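Local structure of oxidoreductase, iron/ascorbate family (Shewanella oneidensis, 3ON7) at residues I86-H91 with I154-P159; H174-L179 with I211-D216; N178-L183 with L250-H255; G190-A195 with S230-N235. The protein probably acts as an iron(II)- and 2-oxoglutarate-dependent oxygenase that may oxidise L-arginine and form ethene. One frame throughout, in Å; residues are numbered along the deposited sequence.

The four contacts involve the two sheets of a double-stranded beta-helix (jelly-roll) fold. Contact 1 comes first along the chain; contacts 2 and 3 then start from the same loop, sharing Asn178 and Leu179, and contact 4 is nested inside the loop that contact 3 closes. Contacts 1, 2 and 3 reach the larger mixed sheet, contact 2 as a loop set against the end of strand 210-214. Contact 4 belongs to the four-stranded sheet. Centres of contacts 2 and 3 are about 7 Å apart, those of contacts 2 and 4 about 13 Å, and those of contacts 1 and 2 about 20 Å. His174 and Asp176 of contact 2 and His231 of contact 4 probably form the vacant iron site.

Contact 1. Residues I86-H91 with I154-P159; sequences IKEYYH and ILHYPP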
loop_
_atom_site.group_PDB
_atom_site.type_symbol
_atom_site.label_atom_id
_atom_site.label_comp_id
_atom_site.label_asym_id
_atom_site.label_seq_id
_atom_site.Cartn_x
_atom_site.Cartn_y
_atom_site.Cartn_z
ATOM N N ILE B 86 -22.563 2.531 -9.168
ATOM C CA ILE B 86 -23.429 3.408 -9.964
ATOM C C ILE B 86 -22.684 4.647 -10.473
ATOM O O ILE B 86 -23.302 5.597 -10.945
ATOM C CB ILE B 86 -24.691 3.851 -9.165
ATOM C CG1 ILE B 86 -24.296 4.663 -7.913
ATOM C CG2 ILE B 86 -25.531 2.647 -8.811
ATOM C CD1 ILE B 86 -25.467 5.379 -7.240
ATOM N N LYS B 87 -21.356 4.639 -10.362
ATOM C CA LYS B 87 -20.531 5.746 -10.798
ATOM C C LYS B 87 -19.174 5.264 -11.305
ATOM O O LYS B 87 -18.686 4.209 -10.894
ATOM C CB LYS B 87 -20.332 6.757 -9.659
ATOM C CG LYS B 87 -19.435 6.275 -8.507
ATOM C CD LYS B 87 -19.255 7.354 -7.441
ATOM C CE LYS B 87 -18.594 6.855 -6.149
ATOM N NZ LYS B 87 -19.320 5.710 -5.500
ATOM N N GLU B 88 -18.589 6.057 -12.195
ATOM C CA GLU B 88 -17.212 5.886 -12.675
ATOM C C GLU B 88 -16.569 7.261 -12.468
ATOM O O GLU B 88 -17.268 8.258 -12.295
ATOM C CB GLU B 88 -17.181 5.433 -14.150
ATOM C CG GLU B 88 -17.654 6.507 -15.137
ATOM C CD GLU B 88 -17.880 6.027 -16.563
ATOM O OE1 GLU B 88 -17.316 4.977 -16.981
ATOM O OE2 GLU B 88 -18.622 6.738 -17.289
ATOM N N TYR B 89 -15.252 7.332 -12.408
ATOM C CA TYR B 89 -14.637 8.607 -12.113
ATOM C C TYR B 89 -13.226 8.651 -12.584
ATOM O O TYR B 89 -12.666 7.629 -12.970
ATOM C CB TYR B 89 -14.731 8.944 -10.607
ATOM C CG TYR B 89 -14.273 7.849 -9.665
ATOM C CD1 TYR B 89 -15.155 6.875 -9.211
ATOM C CD2 TYR B 89 -12.966 7.806 -9.203
ATOM C CE1 TYR B 89 -14.736 5.861 -8.333
ATOM C CE2 TYR B 89 -12.548 6.812 -8.314
ATOM C CZ TYR B 89 -13.425 5.846 -7.890
ATOM O OH TYR B 89 -12.989 4.880 -7.020
ATOM N N TYR B 90 -12.674 9.858 -12.570
ATOM C CA TYR B 90 -11.312 10.116 -12.967
ATOM C C TYR B 90 -10.646 10.961 -11.877
ATOM O O TYR B 90 -11.192 11.990 -11.444
ATOM C CB TYR B 90 -11.295 10.883 -14.285
ATOM C CG TYR B 90 -9.991 10.820 -15.002
ATOM C CD1 TYR B 90 -8.859 11.460 -14.492
ATOM C CD2 TYR B 90 -9.861 10.109 -16.179
ATOM C CE1 TYR B 90 -7.646 11.382 -15.146
ATOM C CE2 TYR B 90 -8.644 10.012 -16.814
ATOM C CZ TYR B 90 -7.551 10.665 -16.317
ATOM O OH TYR B 90 -6.342 10.575 -16.970
ATOM N N HIS B 91 -9.447 10.545 -11.469
ATOM C CA HIS B 91 -8.658 11.279 -10.470
ATOM C C HIS B 91 -7.593 12.091 -11.175
ATOM O O HIS B 91 -6.652 11.541 -11.793
ATOM C CB HIS B 91 -8.013 10.303 -9.502
ATOM C CG HIS B 91 -8.908 9.876 -8.387
ATOM N ND1 HIS B 91 -8.428 9.256 -7.253
ATOM C CD2 HIS B 91 -10.241 10.025 -8.203
ATOM C CE1 HIS B 91 -9.432 9.048 -6.417
ATOM N NE2 HIS B 91 -10.544 9.487 -6.977
ATOM N N ILE B 154 -13.248 13.761 -10.740
ATOM C CA ILE B 154 -14.337 14.018 -11.680
ATOM C C ILE B 154 -15.255 12.807 -11.655
ATOM O O ILE B 154 -14.860 11.730 -12.095
ATOM C CB ILE B 154 -13.785 14.301 -13.084
ATOM C CG1 ILE B 154 -12.758 15.427 -12.981
ATOM C CG2 ILE B 154 -14.935 14.646 -14.112
ATOM C CD1 ILE B 154 -12.207 15.933 -14.270
ATOM N N LEU B 155 -16.467 12.993 -11.105
ATOM C CA LEU B 155 -17.422 11.902 -10.915
ATOM C C LEU B 155 -18.453 11.878 -12.032
ATOM O O LEU B 155 -18.948 12.931 -12.446
ATOM C CB LEU B 155 -18.145 12.061 -9.573
ATOM C CG LEU B 155 -17.358 11.549 -8.367
ATOM C CD1 LEU B 155 -17.717 10.116 -8.073
ATOM C CD2 LEU B 155 -15.854 11.672 -8.603
ATOM N N HIS B 156 -18.775 10.674 -12.518
ATOM C CA HIS B 156 -19.831 10.492 -13.503
ATOM C C HIS B 156 -20.777 9.366 -13.103
ATOM O O HIS B 156 -20.363 8.223 -13.010
ATOM C CB HIS B 156 -19.282 10.207 -14.891
ATOM C CG HIS B 156 -20.352 9.910 -15.905
ATOM N ND1 HIS B 156 -20.344 8.780 -16.696
ATOM C CD2 HIS B 156 -21.472 10.595 -16.243
ATOM C CE1 HIS B 156 -21.407 8.790 -17.486
ATOM N NE2 HIS B 156 -22.105 9.883 -17.229
ATOM N N TYR B 157 -22.037 9.723 -12.849
ATOM C CA TYR B 157 -23.101 8.772 -12.661
ATOM C C TYR B 157 -23.789 8.554 -13.978
ATOM O O TYR B 157 -24.506 9.435 -14.438
ATOM C CB TYR B 157 -24.123 9.301 -11.667
ATOM C CG TYR B 157 -23.569 9.497 -10.289
ATOM C CD1 TYR B 157 -22.929 10.686 -9.933
ATOM C CD2 TYR B 157 -23.689 8.495 -9.337
ATOM C CE1 TYR B 157 -22.427 10.864 -8.661
ATOM C CE2 TYR B 157 -23.180 8.661 -8.064
ATOM C CZ TYR B 157 -22.552 9.841 -7.732
ATOM O OH TYR B 157 -22.075 9.988 -6.466
ATOM N N PRO B 158 -23.601 7.376 -14.588
ATOM C CA PRO B 158 -24.263 7.119 -15.874
ATOM C C PRO B 158 -25.786 6.959 -15.793
ATOM O O PRO B 158 -26.325 6.612 -14.735
ATOM C CB PRO B 158 -23.635 5.790 -16.348
ATOM C CG PRO B 158 -22.381 5.623 -15.533
ATOM C CD PRO B 158 -22.682 6.284 -14.212
ATOM N N PRO B 159 -26.479 7.180 -16.924
ATOM C CA PRO B 159 -27.908 6.958 -16.980
ATOM C C PRO B 159 -28.264 5.536 -16.626
ATOM O O PRO B 159 -27.510 4.632 -16.928
ATOM C CB PRO B 159 -28.265 7.190 -18.459
ATOM C CG PRO B 159 -27.072 7.730 -19.109
ATOM C CD PRO B 159 -25.898 7.480 -18.246
HETATM O O HOH W 1 -25.711 5.770 -12.097
HETATM O O HOH W 2 -21.296 8.206 -4.776
#
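With CG of Glu88 set between its backbone N and carbonyl carbon (chi1 69°) and CG of His156 anti to its N (chi1 175°), the two side chains run alongside each other on one face of the sheet. His156 ND1 donates to Glu88 OE2 over 2.7 Å, in the imidazole plane and onto the anti lone pair; the planes of carboxylate and ring are 28° apart, nearly coplanar. Lys56 forms a salt bridge with Glu88 OE1 and Ser244 bonds His156 NE2, so the pair is held at both ends and its ring rotation is fixed. Backbone bonds pair the same residues, Glu88 N reaching His156 O at 2.9 Å, and Tyr90 pairs likewise with Ile154. Beyond the strand, Lys87 CB sits over one face of the Tyr157 ring, 4.0 Å from its centroid. On that side of the sheet Tyr89 OH bonds Glu272 of the second subunit. A water bridges Ile86 O and Pro158 O where the strands part. The nearly antiparallel pair lies between strand 68-70, beside 88-92, and strand 245-252, beside 151-157, with helix 37-51 packed on the face bearing Glu88 and His156.

Contact 2. Residues H174-L179 with I211-D216; sequences HEDINL and IINIGD
Asp176 to Leu179 turn across the end of strand 211-214, the directions of 175-179 and 213-216 being 92° apart, and three backbone carbonyls close round Gly215 and Asp216. Gly215 N donates to Leu179 O at 2.9 Å from above the carbonyl plane, and Asp216 N reaches Asp176 O at 2.8 Å. Between these bonds lies a CA-H...O contact: Gly215 has no side chain, and Asn178 O comes within 3.0 Å of its CA. Gly215 is also the N-cap position of helix 216-221. Among the side chains, Asn213 crosses Asp176 at about a right angle and its ND2 meets OD2 of Asp176 at 3.0 Å, within the amide plane but from above the carboxylate. Thr181 and water 5 also bond Asp176 OD2, and that water reaches Asn213 OD1, so three hydrogen bonds restrain this one oxygen. Such second-shell restraint bears on Asp176, which with His174 and His231 probably makes up the family's iron-binding facial triad, here vacant. Asp216 bonds Ser228 and pairs with Arg273 of helix 266-277. That helix also packs on Ile177, and strand 27-31 flanks 211-214, with Phe27 against Asn213.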
loop_
_atom_site.group_PDB
_atom_site.type_symbol
_atom_site.label_atom_id
_atom_site.label_comp_id
_atom_site.label_asym_id
_atom_site.label_seq_id
_atom_site.Cartn_x
_atom_site.Cartn_y
_atom_site.Cartn_z
ATOM N N HIS B 174 -21.253 10.988 4.737
ATOM C CA HIS B 174 -19.835 10.869 5.011
ATOM C C HIS B 174 -19.263 12.213 5.435
ATOM O O HIS B 174 -19.880 13.282 5.203
ATOM C CB HIS B 174 -19.108 10.400 3.745
ATOM C CG HIS B 174 -19.194 11.380 2.610
ATOM N ND1 HIS B 174 -20.324 11.516 1.825
ATOM C CD2 HIS B 174 -18.304 12.297 2.150
ATOM C CE1 HIS B 174 -20.119 12.456 0.917
ATOM N NE2 HIS B 174 -18.897 12.938 1.083
ATOM N N GLU B 175 -18.060 12.157 5.991
ATOM C CA GLU B 175 -17.248 13.340 6.208
ATOM C C GLU B 175 -16.012 13.346 5.326
ATOM O O GLU B 175 -15.512 12.311 4.943
ATOM C CB GLU B 175 -16.823 13.426 7.658
ATOM C CG GLU B 175 -17.991 13.666 8.586
ATOM C CD GLU B 175 -18.189 12.543 9.571
ATOM O OE1 GLU B 175 -18.139 11.350 9.169
ATOM O OE2 GLU B 175 -18.382 12.874 10.757
ATOM N N ASP B 176 -15.538 14.534 4.986
ATOM C CA ASP B 176 -14.277 14.666 4.297
ATOM C C ASP B 176 -13.169 14.666 5.322
ATOM O O ASP B 176 -13.309 15.246 6.391
ATOM C CB ASP B 176 -14.238 15.958 3.499
ATOM C CG ASP B 176 -15.230 15.955 2.328
ATOM O OD1 ASP B 176 -15.793 14.872 1.990
ATOM O OD2 ASP B 176 -15.446 17.047 1.768
ATOM N N ILE B 177 -12.070 13.997 4.998
ATOM C CA ILE B 177 -10.922 13.960 5.889
ATOM C C ILE B 177 -10.013 15.161 5.741
ATOM O O ILE B 177 -9.216 15.446 6.629
ATOM C CB ILE B 177 -10.092 12.682 5.654
ATOM C CG1 ILE B 177 -9.282 12.343 6.921
ATOM C CG2 ILE B 177 -9.209 12.810 4.415
ATOM C CD1 ILE B 177 -8.360 11.119 6.753
ATOM N N ASN B 178 -10.107 15.854 4.608
ATOM C CA ASN B 178 -9.070 16.809 4.206
ATOM C C ASN B 178 -9.255 18.193 4.846
ATOM O O ASN B 178 -9.921 18.311 5.874
ATOM C CB ASN B 178 -9.031 16.881 2.686
ATOM C CG ASN B 178 -10.392 17.123 2.096
ATOM O OD1 ASN B 178 -11.227 16.235 2.131
ATOM N ND2 ASN B 178 -10.648 18.336 1.625
ATOM N N LEU B 179 -8.616 19.226 4.285
ATOM C CA LEU B 179 -8.658 20.574 4.873
ATOM C C LEU B 179 -9.948 21.265 4.514
ATOM O O LEU B 179 -10.770 21.501 5.392
ATOM C CB LEU B 179 -7.447 21.413 4.465
ATOM C CG LEU B 179 -7.180 22.592 5.414
ATOM C CD1 LEU B 179 -6.744 22.118 6.785
ATOM C CD2 LEU B 179 -6.147 23.541 4.826
ATOM N N ILE B 211 -19.922 25.317 -3.455
ATOM C CA ILE B 211 -20.157 24.823 -2.089
ATOM C C ILE B 211 -18.823 24.483 -1.483
ATOM O O ILE B 211 -18.006 23.810 -2.115
ATOM C CB ILE B 211 -21.044 23.547 -2.077
ATOM C CG1 ILE B 211 -22.181 23.686 -3.076
ATOM C CG2 ILE B 211 -21.602 23.235 -0.649
ATOM C CD1 ILE B 211 -22.909 25.012 -3.026
ATOM N N ILE B 212 -18.579 24.982 -0.283
ATOM C CA ILE B 212 -17.310 24.780 0.383
ATOM C C ILE B 212 -17.553 24.205 1.755
ATOM O O ILE B 212 -18.398 24.708 2.501
ATOM C CB ILE B 212 -16.539 26.098 0.507
ATOM C CG1 ILE B 212 -16.228 26.658 -0.893
ATOM C CG2 ILE B 212 -15.239 25.909 1.293
ATOM C CD1 ILE B 212 -17.139 27.759 -1.301
ATOM N N ASN B 213 -16.808 23.155 2.103
ATOM C CA ASN B 213 -16.963 22.545 3.408
ATOM C C ASN B 213 -15.638 22.249 4.118
ATOM O O ASN B 213 -14.612 21.998 3.486
ATOM C CB ASN B 213 -17.876 21.326 3.315
ATOM C CG ASN B 213 -17.217 20.127 2.651
ATOM O OD1 ASN B 213 -17.139 20.023 1.416
ATOM N ND2 ASN B 213 -16.778 19.182 3.472
ATOM N N ILE B 214 -15.680 22.384 5.440
ATOM C CA ILE B 214 -14.599 22.032 6.357
ATOM C C ILE B 214 -14.413 20.523 6.325
ATOM O O ILE B 214 -15.407 19.790 6.280
ATOM C CB ILE B 214 -15.005 22.384 7.806
ATOM C CG1 ILE B 214 -15.278 23.878 7.956
ATOM C CG2 ILE B 214 -13.935 21.896 8.855
ATOM C CD1 ILE B 214 -14.087 24.808 7.650
ATOM N N GLY B 215 -13.159 20.071 6.360
ATOM C CA GLY B 215 -12.817 18.641 6.466
ATOM C C GLY B 215 -12.138 18.325 7.803
ATOM O O GLY B 215 -11.731 19.245 8.537
ATOM N N ASP B 216 -12.025 17.031 8.130
ATOM C CA ASP B 216 -11.542 16.607 9.453
ATOM C C ASP B 216 -10.227 17.243 9.877
ATOM O O ASP B 216 -10.030 17.562 11.054
ATOM C CB ASP B 216 -11.370 15.088 9.519
ATOM C CG ASP B 216 -12.684 14.368 9.566
ATOM O OD1 ASP B 216 -13.700 15.070 9.745
ATOM O OD2 ASP B 216 -12.701 13.123 9.405
HETATM O O HOH W 3 -13.443 11.621 7.182
HETATM O O HOH W 4 -17.153 16.813 6.149
HETATM O O HOH W 5 -17.507 17.485 0.030
#

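Contact 3. Residues N178-L183 with L250-H255; sequences NLITVL and LFLHPH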
loop_
_atom_site.group_PDB
_atom_site.type_symbol
_atom_site.label_atom_id
_atom_site.label_comp_id
_atom_site.label_asym_id
_atom_site.label_seq_id
_atom_site.Cartn_x
_atom_site.Cartn_y
_atom_site.Cartn_z
ATOM N N ASN B 178 -10.107 15.854 4.608
ATOM C CA ASN B 178 -9.070 16.809 4.206
ATOM C C ASN B 178 -9.255 18.193 4.846
ATOM O O ASN B 178 -9.921 18.311 5.874
ATOM C CB ASN B 178 -9.031 16.881 2.686
ATOM C CG ASN B 178 -10.392 17.123 2.096
ATOM O OD1 ASN B 178 -11.227 16.235 2.131
ATOM N ND2 ASN B 178 -10.648 18.336 1.625
ATOM N N LEU B 179 -8.616 19.226 4.285
ATOM C CA LEU B 179 -8.658 20.574 4.873
ATOM C C LEU B 179 -9.948 21.265 4.514
ATOM O O LEU B 179 -10.770 21.501 5.392
ATOM C CB LEU B 179 -7.447 21.413 4.465
ATOM C CG LEU B 179 -7.180 22.592 5.414
ATOM C CD1 LEU B 179 -6.744 22.118 6.785
ATOM C CD2 LEU B 179 -6.147 23.541 4.826
ATOM N N ILE B 180 -10.122 21.606 3.239
ATOM C CA ILE B 180 -11.422 22.025 2.726
ATOM C C ILE B 180 -11.678 21.398 1.375
ATOM O O ILE B 180 -10.748 21.047 0.647
ATOM C CB ILE B 180 -11.607 23.576 2.595
ATOM C CG1 ILE B 180 -10.565 24.202 1.662
ATOM C CG2 ILE B 180 -11.576 24.252 3.971
ATOM C CD1 ILE B 180 -10.869 25.654 1.317
ATOM N N THR B 181 -12.956 21.311 1.045
ATOM C CA THR B 181 -13.402 20.801 -0.222
ATOM C C THR B 181 -14.221 21.870 -0.949
ATOM O O THR B 181 -14.913 22.628 -0.316
ATOM C CB THR B 181 -14.202 19.542 0.016
ATOM O OG1 THR B 181 -13.345 18.592 0.679
ATOM C CG2 THR B 181 -14.743 18.975 -1.311
ATOM N N VAL B 182 -14.123 21.918 -2.276
ATOM C CA VAL B 182 -14.721 22.986 -3.078
ATOM C C VAL B 182 -15.507 22.370 -4.250
ATOM O O VAL B 182 -14.928 21.642 -5.058
ATOM C CB VAL B 182 -13.587 23.871 -3.647
ATOM C CG1 VAL B 182 -14.117 24.813 -4.738
ATOM C CG2 VAL B 182 -12.874 24.611 -2.507
ATOM N N LEU B 183 -16.811 22.635 -4.338
ATOM C CA LEU B 183 -17.662 21.961 -5.350
ATOM C C LEU B 183 -18.661 22.890 -6.061
ATOM O O LEU B 183 -19.619 23.338 -5.440
ATOM C CB LEU B 183 -18.421 20.805 -4.694
ATOM C CG LEU B 183 -19.520 20.106 -5.511
ATOM C CD1 LEU B 183 -18.937 19.209 -6.576
ATOM C CD2 LEU B 183 -20.428 19.296 -4.601
ATOM N N LEU B 250 -13.230 19.280 -5.587
ATOM C CA LEU B 250 -11.776 19.421 -5.436
ATOM C C LEU B 250 -11.453 19.286 -3.944
ATOM O O LEU B 250 -11.925 20.082 -3.143
ATOM C CB LEU B 250 -11.285 20.772 -5.937
ATOM C CG LEU B 250 -9.788 21.063 -5.703
ATOM C CD1 LEU B 250 -8.928 20.124 -6.602
ATOM C CD2 LEU B 250 -9.437 22.494 -5.911
ATOM N N PHE B 251 -10.664 18.271 -3.589
ATOM C CA PHE B 251 -10.302 18.001 -2.188
ATOM C C PHE B 251 -8.939 18.604 -1.869
ATOM O O PHE B 251 -7.903 18.109 -2.333
ATOM C CB PHE B 251 -10.334 16.502 -1.938
ATOM C CG PHE B 251 -11.708 15.896 -2.144
ATOM C CD1 PHE B 251 -12.632 15.850 -1.101
ATOM C CD2 PHE B 251 -12.092 15.428 -3.388
ATOM C CE1 PHE B 251 -13.903 15.339 -1.295
ATOM C CE2 PHE B 251 -13.349 14.889 -3.583
ATOM C CZ PHE B 251 -14.263 14.852 -2.544
ATOM N N LEU B 252 -8.946 19.710 -1.116
ATOM C CA LEU B 252 -7.694 20.410 -0.774
ATOM C C LEU B 252 -7.111 19.658 0.423
ATOM O O LEU B 252 -7.788 19.523 1.444
ATOM C CB LEU B 252 -7.934 21.905 -0.433
ATOM C CG LEU B 252 -8.293 22.922 -1.529
ATOM C CD1 LEU B 252 -7.292 22.907 -2.636
ATOM C CD2 LEU B 252 -9.690 22.728 -2.108
ATOM N N HIS B 253 -5.908 19.104 0.264
ATOM C CA HIS B 253 -5.244 18.345 1.310
ATOM C C HIS B 253 -3.992 19.116 1.730
ATOM O O HIS B 253 -3.272 19.616 0.882
ATOM C CB HIS B 253 -4.777 16.972 0.814
ATOM C CG HIS B 253 -5.864 15.948 0.661
ATOM N ND1 HIS B 253 -6.011 14.884 1.528
ATOM C CD2 HIS B 253 -6.813 15.790 -0.292
ATOM C CE1 HIS B 253 -7.016 14.128 1.126
ATOM N NE2 HIS B 253 -7.521 14.656 0.025
ATOM N N PRO B 254 -3.701 19.161 3.038
ATOM C CA PRO B 254 -2.485 19.827 3.480
ATOM C C PRO B 254 -1.240 19.012 3.140
ATOM O O PRO B 254 -1.365 17.847 2.826
ATOM C CB PRO B 254 -2.682 19.912 4.989
ATOM C CG PRO B 254 -3.534 18.782 5.309
ATOM C CD PRO B 254 -4.456 18.606 4.158
ATOM N N HIS B 255 -0.048 19.615 3.211
ATOM C CA HIS B 255 1.172 18.835 3.051
ATOM C C HIS B 255 1.206 17.818 4.203
ATOM O O HIS B 255 0.788 18.155 5.310
ATOM C CB HIS B 255 2.421 19.709 3.100
ATOM C CG HIS B 255 2.394 20.848 2.142
ATOM N ND1 HIS B 255 2.249 20.670 0.783
ATOM C CD2 HIS B 255 2.470 22.184 2.345
ATOM C CE1 HIS B 255 2.260 21.848 0.189
ATOM N NE2 HIS B 255 2.387 22.785 1.112
#
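Asn178 carries the tight end of this contact, wedged between the backbone of Leu252 and the ring of His253. Its CB stands over the centre of the imidazole, 3.6 Å from the centroid and 3° off the normal, a CH-pi contact. With CG between the backbone N and the carbonyl carbon, the first torsion (chi1 51°) directs the amide toward Thr181 and Leu252: ND2 donates to Thr181 OG1 at 2.9 Å, nearly straight and in the amide plane, and to Leu252 O at 3.1 Å. Leu252 O also accepts from Leu179 N, so two donors grip this carbonyl. Asn178 OD1 comes to the edge of the Phe251 ring, 3.5 Å from CD1, with amide and ring planes 81° apart. On the face bearing Val182, Leu250 and Leu252, Val182 CG2 touches Leu252 CD2 at 3.7 Å, and helix 103-126 covers that side.

On the opposite face the solvent side begins at Phe251, which is partly exposed, and Thr181 CG2 sits only off-centre over its ring, 4.1 Å from the centroid. Thr181 OG1 is nevertheless well held, for it also bonds Asp176, linking the Asn178 amide to that carboxylate.

Val182 and Leu250 form a hydrogen-bonded pair, with Val182 N to Leu250 O at 3.0 Å. Strands 180-184 and 245-252 are adjacent and antiparallel in the larger sheet, consistent with the double-stranded beta-helix of the family. Asn178 and Thr181 probably form a second shell behind Asp176, a likely iron ligand.

Contact 4. Residues G190-A195 with S230-N235; sequences GLQVKA and SHRVIN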
loop_
_atom_site.group_PDB
_atom_site.type_symbol
_atom_site.label_atom_id
_atom_site.label_comp_id
_atom_site.label_asym_id
_atom_site.label_seq_id
_atom_site.Cartn_x
_atom_site.Cartn_y
_atom_site.Cartn_z
ATOM N N GLY B 190 -30.314 17.842 -4.100
ATOM C CA GLY B 190 -30.101 16.568 -3.406
ATOM C C GLY B 190 -28.975 16.542 -2.383
ATOM O O GLY B 190 -29.019 15.739 -1.448
ATOM N N LEU B 191 -27.984 17.410 -2.553
ATOM C CA LEU B 191 -26.895 17.539 -1.601
ATOM C C LEU B 191 -27.471 18.085 -0.306
ATOM O O LEU B 191 -28.193 19.094 -0.317
ATOM C CB LEU B 191 -25.782 18.456 -2.136
ATOM C CG LEU B 191 -24.576 18.731 -1.223
ATOM C CD1 LEU B 191 -23.591 17.556 -1.122
ATOM C CD2 LEU B 191 -23.837 19.998 -1.703
ATOM N N GLN B 192 -27.180 17.382 0.788
ATOM C CA GLN B 192 -27.658 17.745 2.112
ATOM C C GLN B 192 -26.569 17.668 3.180
ATOM O O GLN B 192 -25.584 16.927 3.042
ATOM C CB GLN B 192 -28.787 16.830 2.522
ATOM C CG GLN B 192 -29.981 16.892 1.632
ATOM C CD GLN B 192 -31.104 16.055 2.172
ATOM O OE1 GLN B 192 -30.876 14.947 2.668
ATOM N NE2 GLN B 192 -32.334 16.578 2.088
ATOM N N VAL B 193 -26.788 18.419 4.255
ATOM C CA VAL B 193 -25.843 18.567 5.355
ATOM C C VAL B 193 -26.575 18.333 6.651
ATOM O O VAL B 193 -27.660 18.829 6.843
ATOM C CB VAL B 193 -25.270 19.997 5.380
ATOM C CG1 VAL B 193 -24.465 20.237 6.656
ATOM C CG2 VAL B 193 -24.449 20.255 4.129
ATOM N N LYS B 194 -25.965 17.578 7.541
ATOM C CA LYS B 194 -26.549 17.239 8.824
ATOM C C LYS B 194 -26.484 18.426 9.810
ATOM O O LYS B 194 -25.416 18.901 10.162
ATOM C CB LYS B 194 -25.829 16.007 9.378
ATOM C CG LYS B 194 -26.210 15.561 10.798
ATOM C CD LYS B 194 -27.668 15.201 10.938
ATOM C CE LYS B 194 -28.047 13.957 10.107
ATOM N NZ LYS B 194 -27.344 12.693 10.502
ATOM N N ALA B 195 -27.650 18.892 10.227
ATOM C CA ALA B 195 -27.778 19.940 11.209
ATOM C C ALA B 195 -27.600 19.381 12.613
ATOM O O ALA B 195 -27.598 18.162 12.822
ATOM C CB ALA B 195 -29.145 20.594 11.097
ATOM N N SER B 230 -21.215 16.036 8.461
ATOM C CA SER B 230 -21.688 14.916 7.693
ATOM C C SER B 230 -22.605 15.427 6.591
ATOM O O SER B 230 -23.577 16.166 6.867
ATOM C CB SER B 230 -22.458 13.961 8.618
ATOM O OG SER B 230 -22.961 12.836 7.921
ATOM N N HIS B 231 -22.307 15.013 5.362
ATOM C CA HIS B 231 -23.112 15.365 4.206
ATOM C C HIS B 231 -23.382 14.153 3.311
ATOM O O HIS B 231 -22.598 13.192 3.314
ATOM C CB HIS B 231 -22.444 16.476 3.404
ATOM C CG HIS B 231 -21.017 16.212 3.058
ATOM N ND1 HIS B 231 -19.997 16.273 3.984
ATOM C CD2 HIS B 231 -20.434 15.919 1.875
ATOM C CE1 HIS B 231 -18.851 16.011 3.382
ATOM N NE2 HIS B 231 -19.091 15.787 2.104
ATOM N N ARG B 232 -24.484 14.227 2.550
ATOM C CA ARG B 232 -24.900 13.172 1.613
ATOM C C ARG B 232 -25.562 13.746 0.365
ATOM O O ARG B 232 -25.849 14.942 0.303
ATOM C CB ARG B 232 -25.889 12.215 2.300
ATOM C CG ARG B 232 -27.234 12.849 2.613
ATOM C CD ARG B 232 -28.176 11.922 3.308
ATOM N NE ARG B 232 -29.493 12.524 3.476
ATOM C CZ ARG B 232 -30.577 11.869 3.891
ATOM N NH1 ARG B 232 -30.512 10.575 4.203
ATOM N NH2 ARG B 232 -31.738 12.505 3.981
ATOM N N VAL B 233 -25.810 12.897 -0.630
ATOM C CA VAL B 233 -26.605 13.308 -1.784
ATOM C C VAL B 233 -27.787 12.355 -1.919
ATOM O O VAL B 233 -27.597 11.151 -2.104
ATOM C CB VAL B 233 -25.776 13.358 -3.110
ATOM C CG1 VAL B 233 -26.661 13.769 -4.297
ATOM C CG2 VAL B 233 -24.603 14.302 -2.970
ATOM N N ILE B 234 -29.009 12.884 -1.810
ATOM C CA ILE B 234 -30.213 12.065 -2.035
ATOM C C ILE B 234 -30.703 12.279 -3.467
ATOM O O ILE B 234 -30.264 13.214 -4.126
ATOM C CB ILE B 234 -31.343 12.335 -0.996
ATOM C CG1 ILE B 234 -31.893 13.769 -1.075
ATOM C CG2 ILE B 234 -30.855 12.041 0.389
ATOM C CD1 ILE B 234 -33.226 13.969 -0.332
ATOM N N ASN B 235 -31.557 11.382 -3.945
ATOM C CA ASN B 235 -32.263 11.532 -5.242
ATOM C C ASN B 235 -33.709 11.868 -4.927
ATOM O O ASN B 235 -34.524 10.974 -4.709
ATOM C CB ASN B 235 -32.208 10.247 -6.093
ATOM C CG ASN B 235 -30.819 9.950 -6.631
ATOM O OD1 ASN B 235 -30.131 10.840 -7.098
ATOM N ND2 ASN B 235 -30.397 8.693 -6.550
HETATM O O HOH W 6 -24.772 11.835 9.529
#
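Gln192 OE1 is gripped side-on by the guanidinium of Arg232, with NE and NH2 each at 2.9 Å. The oxygen lies at the guanidinium edge, in its plane, and amide and guanidinium are only 12° apart. Arg232 reaches it by leaving the backbone with CG between N and carbonyl carbon (chi1 68°) and then running extended to NE, alongside the Gln192 chain. Ile234 flanks this pair: its CG2 lies over one face of the guanidinium, 3.3 Å above the plane, and its CD1 packs 3.7 Å from Gln192 NE2. Outside the pair, Asp202 accepts from Gln192 NE2, which settles the amide orientation, while Trp200 makes a cation-pi contact with Arg232. Backbone bonds set the register, Gln192 N to Arg232 O at 2.8 Å and Lys194 N to Ser230 O at 2.9 Å. Gly190, whose backbone angles suit glycine alone, brings its O to Ile234 N. On the other face Leu191 CD1 meets Val233 CG2 at 3.9 Å, and His231, probably an iron ligand, is bonded at ND1 by Thr229. The two strands cross at 145° in the middle of the four-stranded sheet, with 169-174 beside 231-234 and 200-202 beside 191-194; Leu191 and His231 face strand 210-214.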